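Side-chain contact in ABC transporter (Caldanaerobius, PDB 4G68), which probably serves as the extracellular solute-binding component of an ABC transporter that takes up xylan-derived sugars in a thermophilic bacterium: residues 45-50 with 347-352. Sequence-based numbering, arbitrary orientation.
Sequences NLFTGE and SDMDYL
M349 sets its terminal methyl over one face of the F47 ring: CE lies 4.2 Å from the centroid of that ring and 14° off its normal, the geometry of a CH-pi contact. An extended chain (CG anti to the backbone N, chi1 176°) that bends only at chi3 (80°) carries the methyl there. The opposite face is covered by L46 CD1, 4.3 Å above the plane, so the phenyl is sandwiched between two aliphatic groups. D350 approaches obliquely, its OD1 4.0 Å from F47 CE1. N45 OD1 accepts from F47 N at 3.1 Å, an Asx turn that fixes the backbone from which the ring projects. Replacing F47 by an alanine is likely to leave M349 CE without an aromatic face and open a gap between loop and helix. F47, M349 and D350, all buried, carry the contact, and the first two also lean on helix 52-66; beyond F47 the loop turns away through exposed T48, G49 and E50. With 88 Å² buried and no hydrogen bond crossing, the loop after strand 40-45 meets helix 332-353 of this solute-binding protein fold through dispersion and CH-pi attraction, while D350 OD1 bonds to T355 outside and its carboxylate lies near D151.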
ATOM      1  N   ASN C  45      13.403   4.953  -7.224  1.00 23.73           N
ATOM      2  CA  ASN C  45      12.515   4.317  -6.220  1.00 26.25           C
ATOM      3  C   ASN C  45      12.070   5.333  -5.157  1.00 25.95           C
ATOM      4  O   ASN C  45      12.520   6.502  -5.178  1.00 24.86           O
ATOM      5  CB  ASN C  45      13.172   3.067  -5.599  1.00 27.34           C
ATOM      6  CG  ASN C  45      14.398   3.408  -4.777  1.00 23.01           C
ATOM      7  OD1 ASN C  45      14.279   3.811  -3.610  1.00 25.93           O
ATOM      8  ND2 ASN C  45      15.575   3.281  -5.382  1.00 26.72           N
ATOM      9  N   LEU C  46      11.186   4.902  -4.252  1.00 25.38           N
ATOM     10  CA  LEU C  46      10.613   5.817  -3.257  1.00 26.19           C
ATOM     11  C   LEU C  46      11.009   5.498  -1.801  1.00 27.65           C
ATOM     12  O   LEU C  46      10.431   6.081  -0.848  1.00 24.33           O
ATOM     13  CB  LEU C  46       9.098   5.906  -3.388  1.00 25.20           C
ATOM     14  CG  LEU C  46       8.255   4.642  -3.180  1.00 27.28           C
ATOM     15  CD1 LEU C  46       8.635   3.830  -1.942  1.00 26.77           C
ATOM     16  CD2 LEU C  46       6.770   4.991  -3.120  1.00 26.07           C
ATOM     17  N   PHE C  47      11.998   4.605  -1.624  1.00 28.29           N
ATOM     18  CA  PHE C  47      12.468   4.216  -0.272  1.00 29.17           C
ATOM     19  C   PHE C  47      13.301   5.268   0.485  1.00 31.57           C
ATOM     20  O   PHE C  47      14.540   5.173   0.627  1.00 29.07           O
ATOM     21  CB  PHE C  47      13.171   2.863  -0.301  1.00 30.99           C
ATOM     22  CG  PHE C  47      12.249   1.726  -0.601  1.00 30.49           C
ATOM     23  CD1 PHE C  47      11.369   1.240   0.363  1.00 31.70           C
ATOM     24  CD2 PHE C  47      12.251   1.136  -1.861  1.00 31.81           C
ATOM     25  CE1 PHE C  47      10.515   0.179   0.063  1.00 32.34           C
ATOM     26  CE2 PHE C  47      11.386   0.096  -2.168  1.00 32.19           C
ATOM     27  CZ  PHE C  47      10.520  -0.394  -1.195  1.00 29.88           C
ATOM     28  N   THR C  48      12.582   6.238   1.032  1.00 31.48           N
ATOM     29  CA  THR C  48      13.187   7.456   1.564  1.00 34.59           C
ATOM     30  C   THR C  48      13.531   7.391   3.055  1.00 39.69           C
ATOM     31  O   THR C  48      14.507   8.003   3.502  1.00 41.22           O
ATOM     32  CB  THR C  48      12.261   8.642   1.284  1.00 32.54           C
ATOM     33  OG1 THR C  48      12.772   9.805   1.916  1.00 37.65           O
ATOM     34  CG2 THR C  48      10.849   8.377   1.773  1.00 29.00           C
ATOM     35  N   GLY C  49      12.720   6.654   3.821  1.00 40.95           N
ATOM     36  CA  GLY C  49      12.894   6.579   5.283  1.00 36.60           C
ATOM     37  C   GLY C  49      13.906   5.526   5.698  1.00 37.51           C
ATOM     38  O   GLY C  49      14.229   4.609   4.923  1.00 34.43           O
ATOM     39  N   GLU C  50      14.392   5.637   6.933  1.00 36.60           N
ATOM     40  CA  GLU C  50      15.392   4.687   7.450  1.00 34.75           C
ATOM     41  C   GLU C  50      14.730   3.504   8.179  1.00 33.60           C
ATOM     42  O   GLU C  50      13.696   3.671   8.820  1.00 31.30           O
ATOM     43  CB  GLU C  50      16.393   5.395   8.381  1.00 38.63           C
ATOM     44  CG  GLU C  50      17.171   6.553   7.758  1.00 38.76           C
ATOM     45  CD  GLU C  50      18.099   6.117   6.648  1.00 38.27           C
ATOM     46  OE1 GLU C  50      18.435   4.902   6.555  1.00 33.44           O
ATOM     47  OE2 GLU C  50      18.487   7.018   5.866  1.00 40.49           O
ATOM     48  N   SER C 347      12.673  -7.428  -2.150  1.00 20.33           N
ATOM     49  CA  SER C 347      11.699  -8.362  -1.543  1.00 22.15           C
ATOM     50  C   SER C 347      12.242  -8.918  -0.195  1.00 22.04           C
ATOM     51  O   SER C 347      11.522  -8.947   0.820  1.00 23.61           O
ATOM     52  CB  SER C 347      11.400  -9.503  -2.513  1.00 23.81           C
ATOM     53  OG  SER C 347      10.452 -10.451  -1.948  1.00 22.57           O
ATOM     54  N   ASP C 348      13.500  -9.395  -0.192  1.00 20.83           N
ATOM     55  CA  ASP C 348      14.118  -9.919   1.059  1.00 19.60           C
ATOM     56  C   ASP C 348      14.323  -8.799   2.113  1.00 22.40           C
ATOM     57  O   ASP C 348      14.107  -9.006   3.320  1.00 22.47           O
ATOM     58  CB  ASP C 348      15.498 -10.480   0.763  1.00 20.60           C
ATOM     59  CG  ASP C 348      15.479 -11.807   0.057  1.00 22.56           C
ATOM     60  OD1 ASP C 348      14.392 -12.326  -0.296  1.00 19.97           O
ATOM     61  OD2 ASP C 348      16.629 -12.355  -0.095  1.00 22.73           O
ATOM     62  N   MET C 349      14.742  -7.618   1.655  1.00 22.17           N
ATOM     63  CA  MET C 349      14.886  -6.461   2.533  1.00 23.58           C
ATOM     64  C   MET C 349      13.521  -6.201   3.211  1.00 22.95           C
ATOM     65  O   MET C 349      13.459  -6.095   4.421  1.00 25.42           O
ATOM     66  CB  MET C 349      15.300  -5.216   1.717  1.00 23.11           C
ATOM     67  CG  MET C 349      15.382  -3.931   2.545  1.00 25.42           C
ATOM     68  SD  MET C 349      15.440  -2.399   1.598  1.00 18.99           S
ATOM     69  CE  MET C 349      13.709  -2.141   1.172  1.00 24.82           C
ATOM     70  N   ASP C 350      12.450  -6.123   2.407  1.00 21.89           N
ATOM     71  CA  ASP C 350      11.063  -5.790   2.863  1.00 21.98           C
ATOM     72  C   ASP C 350      10.649  -6.732   3.978  1.00 24.56           C
ATOM     73  O   ASP C 350      10.164  -6.309   5.046  1.00 25.13           O
ATOM     74  CB  ASP C 350      10.055  -5.998   1.701  1.00 22.91           C
ATOM     75  CG  ASP C 350       9.878  -4.789   0.813  1.00 26.13           C
ATOM     76  OD1 ASP C 350      10.420  -3.696   1.144  1.00 24.88           O
ATOM     77  OD2 ASP C 350       9.170  -4.944  -0.250  1.00 24.36           O
ATOM     78  N   TYR C 351      10.835  -8.021   3.707  1.00 24.05           N
ATOM     79  CA  TYR C 351      10.568  -9.096   4.672  1.00 26.72           C
ATOM     80  C   TYR C 351      11.320  -8.918   6.013  1.00 27.90           C
ATOM     81  O   TYR C 351      10.708  -9.050   7.098  1.00 28.56           O
ATOM     82  CB  TYR C 351      10.923 -10.439   4.036  1.00 30.41           C
ATOM     83  CG  TYR C 351      10.488 -11.673   4.820  1.00 31.67           C
ATOM     84  CD1 TYR C 351       9.231 -11.723   5.437  1.00 35.38           C
ATOM     85  CD2 TYR C 351      11.317 -12.783   4.913  1.00 35.95           C
ATOM     86  CE1 TYR C 351       8.821 -12.837   6.149  1.00 37.60           C
ATOM     87  CE2 TYR C 351      10.918 -13.924   5.614  1.00 37.03           C
ATOM     88  CZ  TYR C 351       9.671 -13.943   6.223  1.00 38.80           C
ATOM     89  OH  TYR C 351       9.274 -15.062   6.913  1.00 40.39           O
ATOM     90  N   LEU C 352      12.607  -8.572   5.934  1.00 24.38           N
ATOM     91  CA  LEU C 352      13.446  -8.439   7.119  1.00 26.10           C
ATOM     92  C   LEU C 352      13.123  -7.204   7.956  1.00 27.91           C
ATOM     93  O   LEU C 352      13.104  -7.276   9.184  1.00 28.47           O
ATOM     94  CB  LEU C 352      14.919  -8.411   6.713  1.00 29.62           C
ATOM     95  CG  LEU C 352      15.467  -9.791   6.321  1.00 30.24           C
ATOM     96  CD1 LEU C 352      16.787  -9.671   5.566  1.00 31.50           C
ATOM     97  CD2 LEU C 352      15.643 -10.605   7.605  1.00 29.02           C
TER